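Local coordinates for protein 6-aminohexanoate-cyclic-dimer hydrolase (Arthrobacter sp., PDB 3A2P) that hydrolyses one amide bond of the cyclic dimer of 6-aminohexanoate, a nylon-6 by-product, opening the ring to the linear dimer, at residues S257-V262 with G292-D297; G432-S437 with D461-V466. All blocks are in the same frame, centred on the assembly; numbering follows the deposited sequence.

Interaction 1: S257-V262 with G292-D297; sequences SLRVGV and GHDVND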
loop_
_atom_site.group_PDB
_atom_site.type_symbol
_atom_site.label_atom_id
_atom_site.label_comp_id
_atom_site.label_asym_id
_atom_site.label_seq_id
_atom_site.Cartn_x
_atom_site.Cartn_y
_atom_site.Cartn_z
ATOM N N SER A 257 21.145 18.109 8.164
ATOM C CA SER A 257 20.191 18.282 9.252
ATOM C C SER A 257 18.888 18.870 8.716
ATOM O O SER A 257 18.871 19.970 8.169
ATOM C CB SER A 257 20.782 19.203 10.324
ATOM O OG SER A 257 19.894 19.357 11.417
ATOM N N LEU A 258 17.796 18.133 8.883
ATOM C CA LEU A 258 16.493 18.581 8.399
ATOM C C LEU A 258 15.585 19.044 9.531
ATOM O O LEU A 258 15.779 18.670 10.687
ATOM C CB LEU A 258 15.815 17.441 7.634
ATOM C CG LEU A 258 16.624 16.852 6.474
ATOM C CD1 LEU A 258 15.937 15.603 5.929
ATOM C CD2 LEU A 258 16.782 17.900 5.386
ATOM N N ARG A 259 14.608 19.883 9.198
ATOM C CA ARG A 259 13.644 20.356 10.183
ATOM C C ARG A 259 12.597 19.247 10.242
ATOM O O ARG A 259 11.852 19.036 9.283
ATOM C CB ARG A 259 12.992 21.667 9.729
ATOM C CG ARG A 259 13.850 22.904 9.927
ATOM C CD ARG A 259 13.930 23.305 11.398
ATOM N NE ARG A 259 12.648 23.780 11.915
ATOM C CZ ARG A 259 12.454 24.216 13.158
ATOM N NH1 ARG A 259 13.457 24.239 14.025
ATOM N NH2 ARG A 259 11.253 24.634 13.536
ATOM N N VAL A 260 12.560 18.538 11.362
ATOM C CA VAL A 260 11.639 17.422 11.547
ATOM C C VAL A 260 10.590 17.693 12.612
ATOM O O VAL A 260 10.910 18.141 13.716
ATOM C CB VAL A 260 12.412 16.139 11.948
ATOM C CG1 VAL A 260 11.436 14.981 12.181
ATOM C CG2 VAL A 260 13.430 15.785 10.873
ATOM N N GLY A 261 9.336 17.413 12.272
ATOM C CA GLY A 261 8.245 17.596 13.211
ATOM C C GLY A 261 7.727 16.228 13.627
ATOM O O GLY A 261 7.581 15.336 12.788
ATOM N N VAL A 262 7.449 16.060 14.916
ATOM C CA VAL A 262 6.957 14.788 15.439
ATOM C C VAL A 262 5.540 14.921 15.971
ATOM O O VAL A 262 5.228 15.859 16.703
ATOM C CB VAL A 262 7.839 14.277 16.604
ATOM C CG1 VAL A 262 7.432 12.859 16.981
ATOM C CG2 VAL A 262 9.302 14.340 16.216
ATOM N N GLY A 292 21.453 14.011 14.406
ATOM C CA GLY A 292 21.783 15.389 14.085
ATOM C C GLY A 292 20.675 16.219 13.462
ATOM O O GLY A 292 20.889 17.386 13.134
ATOM N N HIS A 293 19.495 15.634 13.288
ATOM C CA HIS A 293 18.383 16.374 12.707
ATOM C C HIS A 293 17.773 17.309 13.742
ATOM O O HIS A 293 17.906 17.090 14.946
ATOM C CB HIS A 293 17.316 15.407 12.177
ATOM C CG HIS A 293 17.760 14.616 10.986
ATOM N ND1 HIS A 293 17.944 15.183 9.744
ATOM C CD2 HIS A 293 18.080 13.307 10.853
ATOM C CE1 HIS A 293 18.357 14.259 8.895
ATOM N NE2 HIS A 293 18.449 13.112 9.543
ATOM N N ASP A 294 17.119 18.362 13.269
ATOM C CA ASP A 294 16.479 19.325 14.154
ATOM C C ASP A 294 15.061 18.820 14.404
ATOM O O ASP A 294 14.127 19.171 13.679
ATOM C CB ASP A 294 16.454 20.699 13.488
ATOM C CG ASP A 294 15.848 21.765 14.374
ATOM O OD1 ASP A 294 15.533 21.467 15.543
ATOM O OD2 ASP A 294 15.690 22.907 13.897
ATOM N N VAL A 295 14.916 17.997 15.438
ATOM C CA VAL A 295 13.634 17.386 15.778
ATOM C C VAL A 295 12.824 18.173 16.805
ATOM O O VAL A 295 13.334 18.555 17.858
ATOM C CB VAL A 295 13.866 15.946 16.283
ATOM C CG1 VAL A 295 12.532 15.258 16.577
ATOM C CG2 VAL A 295 14.653 15.172 15.243
ATOM N N ASN A 296 11.550 18.398 16.492
ATOM C CA ASN A 296 10.659 19.159 17.363
ATOM C C ASN A 296 9.245 18.593 17.350
ATOM O O ASN A 296 8.850 17.923 16.399
ATOM C CB ASN A 296 10.588 20.609 16.879
ATOM C CG ASN A 296 11.954 21.249 16.751
ATOM O OD1 ASN A 296 12.522 21.722 17.733
ATOM N ND2 ASN A 296 12.495 21.252 15.536
ATOM N N ASP A 297 8.479 18.872 18.401
ATOM C CA ASP A 297 7.094 18.424 18.447
ATOM C C ASP A 297 6.304 19.449 17.647
ATOM O O ASP A 297 6.052 20.561 18.112
ATOM C CB ASP A 297 6.566 18.370 19.882
ATOM C CG ASP A 297 7.147 17.216 20.677
ATOM O OD1 ASP A 297 7.727 16.296 20.066
ATOM O OD2 ASP A 297 7.011 17.225 21.918
#
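Arg259 folds back on itself, bent at both chi2 (-74°) and chi3 (-68°), while Asp294 sends its CG trans to the backbone N (chi1 -178°); the two side chains thus run side by side and form a salt bridge. Arg259 NH1 donates to Asp294 OD2 at 2.6 Å, near the guanidinium plane but from above that of the carboxylate. Asn296 ND2 lies over one guanidinium face and bonds instead to Asp294 OD1, at 3.0 Å, so both carboxylate oxygens are engaged. A leucine in place of Arg259 would probably leave Asp294 without its opposite charge and strip away the surface over which the Asn296 amide lies.

Beneath these groups the strands pair in parallel. Asp294 N reaches Leu258 O and Val260 N returns to Asp294 O, then Asn296 N meets Val260 O at 2.9 Å and Val262 N meets Asn296 O. At the entry, Leu258 N donates to His293 ND1 in the ring plane (3.1 Å), while His293 NE2 bonds to Gln469 OE1, and Ser257 OG donates to a lone pair of Gly292 O (2.8 Å). Across the other sheet face Val262 CG2 presses on Val295 CG1, a tight 3.4 Å.

This is a right-handed beta-alpha-beta crossover: helix 275-290 covers the valine face, Gly292 ends it in a Schellman motif, 294-297 is the outermost strand, and strand 383-387 flanks 259-262 on the other side.

Interaction 2: G432-S437 with D461-V466; sequences GQPAIS and DLLLQV
Ile436 and Leu463 meet where helix 460-473 lies against the mixed central sheet of this amidase-family fold. Strand 435-437 and helix 461-466 run in nearly the same direction, 21° apart, with their axes 9.4 Å from each other. No hydrogen bond links the two segments, and the contact is apolar and buried.

Among the side-chain contacts, Leu463 does most of the work. Its CG stands trans to the backbone N (chi1 -170°), which carries the isobutyl fork from the helix to the strand. There the two branches part: Leu463 CG, 3.9 Å from Ile436 CG2, lies with Leu463 CD1 against that methyl, and Leu463 CD2 turns to the ring of Pro434, 3.9 Å from Pro434 CB. Leu464 adds a lighter touch, its CD2 4.4 Å from Ile436 CD1, and otherwise packs on helix 219-229.

Ile436 also rests on Val185 and Leu187 of strand 185-188, and Leu463 touches the same Leu187 and Ile453 of strand 448-455.

Side chain also meets backbone here: the CD2 methyl of Leu463 sits against the peptide that joins Pro434 to Ala435, 3.8 Å from Pro434 O and 4.0 Å from Ala435 N.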
loop_
_atom_site.group_PDB
_atom_site.type_symbol
_atom_site.label_atom_id
_atom_site.label_comp_id
_atom_site.label_asym_id
_atom_site.label_seq_id
_atom_site.Cartn_x
_atom_site.Cartn_y
_atom_site.Cartn_z
ATOM N N GLY A 432 -1.271 14.162 -1.548
ATOM C CA GLY A 432 -0.465 13.536 -2.584
ATOM C C GLY A 432 1.026 13.483 -2.284
ATOM O O GLY A 432 1.827 13.153 -3.153
ATOM N N GLN A 433 1.404 13.798 -1.050
ATOM C CA GLN A 433 2.811 13.781 -0.657
ATOM C C GLN A 433 3.327 12.366 -0.454
ATOM O O GLN A 433 2.575 11.475 -0.066
ATOM C CB GLN A 433 2.994 14.565 0.635
ATOM C CG GLN A 433 2.690 16.037 0.506
ATOM C CD GLN A 433 2.504 16.675 1.861
ATOM O OE1 GLN A 433 1.501 16.442 2.528
ATOM N NE2 GLN A 433 3.477 17.471 2.285
ATOM N N PRO A 434 4.623 12.140 -0.714
ATOM C CA PRO A 434 5.185 10.798 -0.539
ATOM C C PRO A 434 5.230 10.464 0.954
ATOM O O PRO A 434 5.657 11.284 1.773
ATOM C CB PRO A 434 6.572 10.919 -1.163
ATOM C CG PRO A 434 6.940 12.351 -0.896
ATOM C CD PRO A 434 5.653 13.107 -1.138
ATOM N N ALA A 435 4.778 9.264 1.300
ATOM C CA ALA A 435 4.748 8.821 2.691
ATOM C C ALA A 435 5.153 7.361 2.772
ATOM O O ALA A 435 4.641 6.525 2.023
ATOM C CB ALA A 435 3.350 9.006 3.271
ATOM N N ILE A 436 6.065 7.052 3.688
ATOM C CA ILE A 436 6.533 5.683 3.827
ATOM C C ILE A 436 6.328 5.156 5.245
ATOM O O ILE A 436 6.446 5.897 6.217
ATOM C CB ILE A 436 8.036 5.591 3.440
ATOM C CG1 ILE A 436 8.447 4.129 3.244
ATOM C CG2 ILE A 436 8.904 6.266 4.511
ATOM C CD1 ILE A 436 9.851 3.965 2.665
ATOM N N SER A 437 5.989 3.876 5.353
ATOM C CA SER A 437 5.810 3.252 6.656
ATOM C C SER A 437 7.007 2.328 6.837
ATOM O O SER A 437 7.271 1.482 5.984
ATOM C CB SER A 437 4.523 2.427 6.708
ATOM O OG SER A 437 4.378 1.829 7.988
ATOM N N ASP A 461 13.364 11.441 -2.693
ATOM C CA ASP A 461 14.808 11.360 -2.496
ATOM C C ASP A 461 15.176 11.596 -1.031
ATOM O O ASP A 461 15.923 10.811 -0.442
ATOM C CB ASP A 461 15.539 12.358 -3.419
ATOM C CG ASP A 461 15.130 13.800 -3.172
ATOM O OD1 ASP A 461 13.913 14.080 -3.111
ATOM O OD2 ASP A 461 16.031 14.661 -3.053
ATOM N N LEU A 462 14.647 12.665 -0.443
ATOM C CA LEU A 462 14.913 12.980 0.961
ATOM C C LEU A 462 14.283 11.918 1.859
ATOM O O LEU A 462 14.862 11.503 2.868
ATOM C CB LEU A 462 14.325 14.343 1.331
ATOM C CG LEU A 462 14.928 15.613 0.731
ATOM C CD1 LEU A 462 14.152 16.826 1.250
ATOM C CD2 LEU A 462 16.402 15.721 1.113
ATOM N N LEU A 463 13.088 11.483 1.485
ATOM C CA LEU A 463 12.374 10.475 2.259
ATOM C C LEU A 463 13.177 9.180 2.376
ATOM O O LEU A 463 13.363 8.656 3.472
ATOM C CB LEU A 463 11.019 10.190 1.611
ATOM C CG LEU A 463 10.016 9.334 2.391
ATOM C CD1 LEU A 463 9.652 10.016 3.712
ATOM C CD2 LEU A 463 8.776 9.139 1.536
ATOM N N LEU A 464 13.651 8.667 1.244
ATOM C CA LEU A 464 14.421 7.429 1.234
ATOM C C LEU A 464 15.757 7.589 1.949
ATOM O O LEU A 464 16.250 6.651 2.574
ATOM C CB LEU A 464 14.646 6.962 -0.203
ATOM C CG LEU A 464 13.380 6.555 -0.958
ATOM C CD1 LEU A 464 13.708 6.288 -2.415
ATOM C CD2 LEU A 464 12.776 5.324 -0.303
ATOM N N GLN A 465 16.342 8.779 1.856
ATOM C CA GLN A 465 17.609 9.042 2.528
ATOM C C GLN A 465 17.431 8.925 4.041
ATOM O O GLN A 465 18.198 8.231 4.714
ATOM C CB GLN A 465 18.121 10.434 2.148
ATOM C CG GLN A 465 18.746 10.477 0.757
ATOM C CD GLN A 465 18.850 11.883 0.199
ATOM O OE1 GLN A 465 18.634 12.862 0.908
ATOM N NE2 GLN A 465 19.186 11.986 -1.082
ATOM N N VAL A 466 16.412 9.588 4.580
ATOM C CA VAL A 466 16.173 9.521 6.017
ATOM C C VAL A 466 15.683 8.134 6.428
ATOM O O VAL A 466 15.959 7.674 7.539
ATOM C CB VAL A 466 15.159 10.592 6.468
ATOM C CG1 VAL A 466 14.891 10.467 7.965
ATOM C CG2 VAL A 466 15.717 11.974 6.165
#

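How the interactions relate
Residues 257-297 of interaction 1 come first in the chain and 432-466 of interaction 2 follow, with the centres of the two contacts about 15 Å apart. Both reach the one mixed sheet. Interaction 1 pairs two strands at its margin, whereas interaction 2 seats a helix on strand 435-442, further in; strands 448-455 and 383-387 come between 435-442 and 259-262. Helix 460-473 connects the two: Leu258 CD1 packs on Val466 CG2 at 3.6 Å, and Gln469, the second partner of His293, belongs to the same helix. One helix therefore ties the sheet's edge to its interior, away from the probable catalytic Lys72, Ser150 and Ser174.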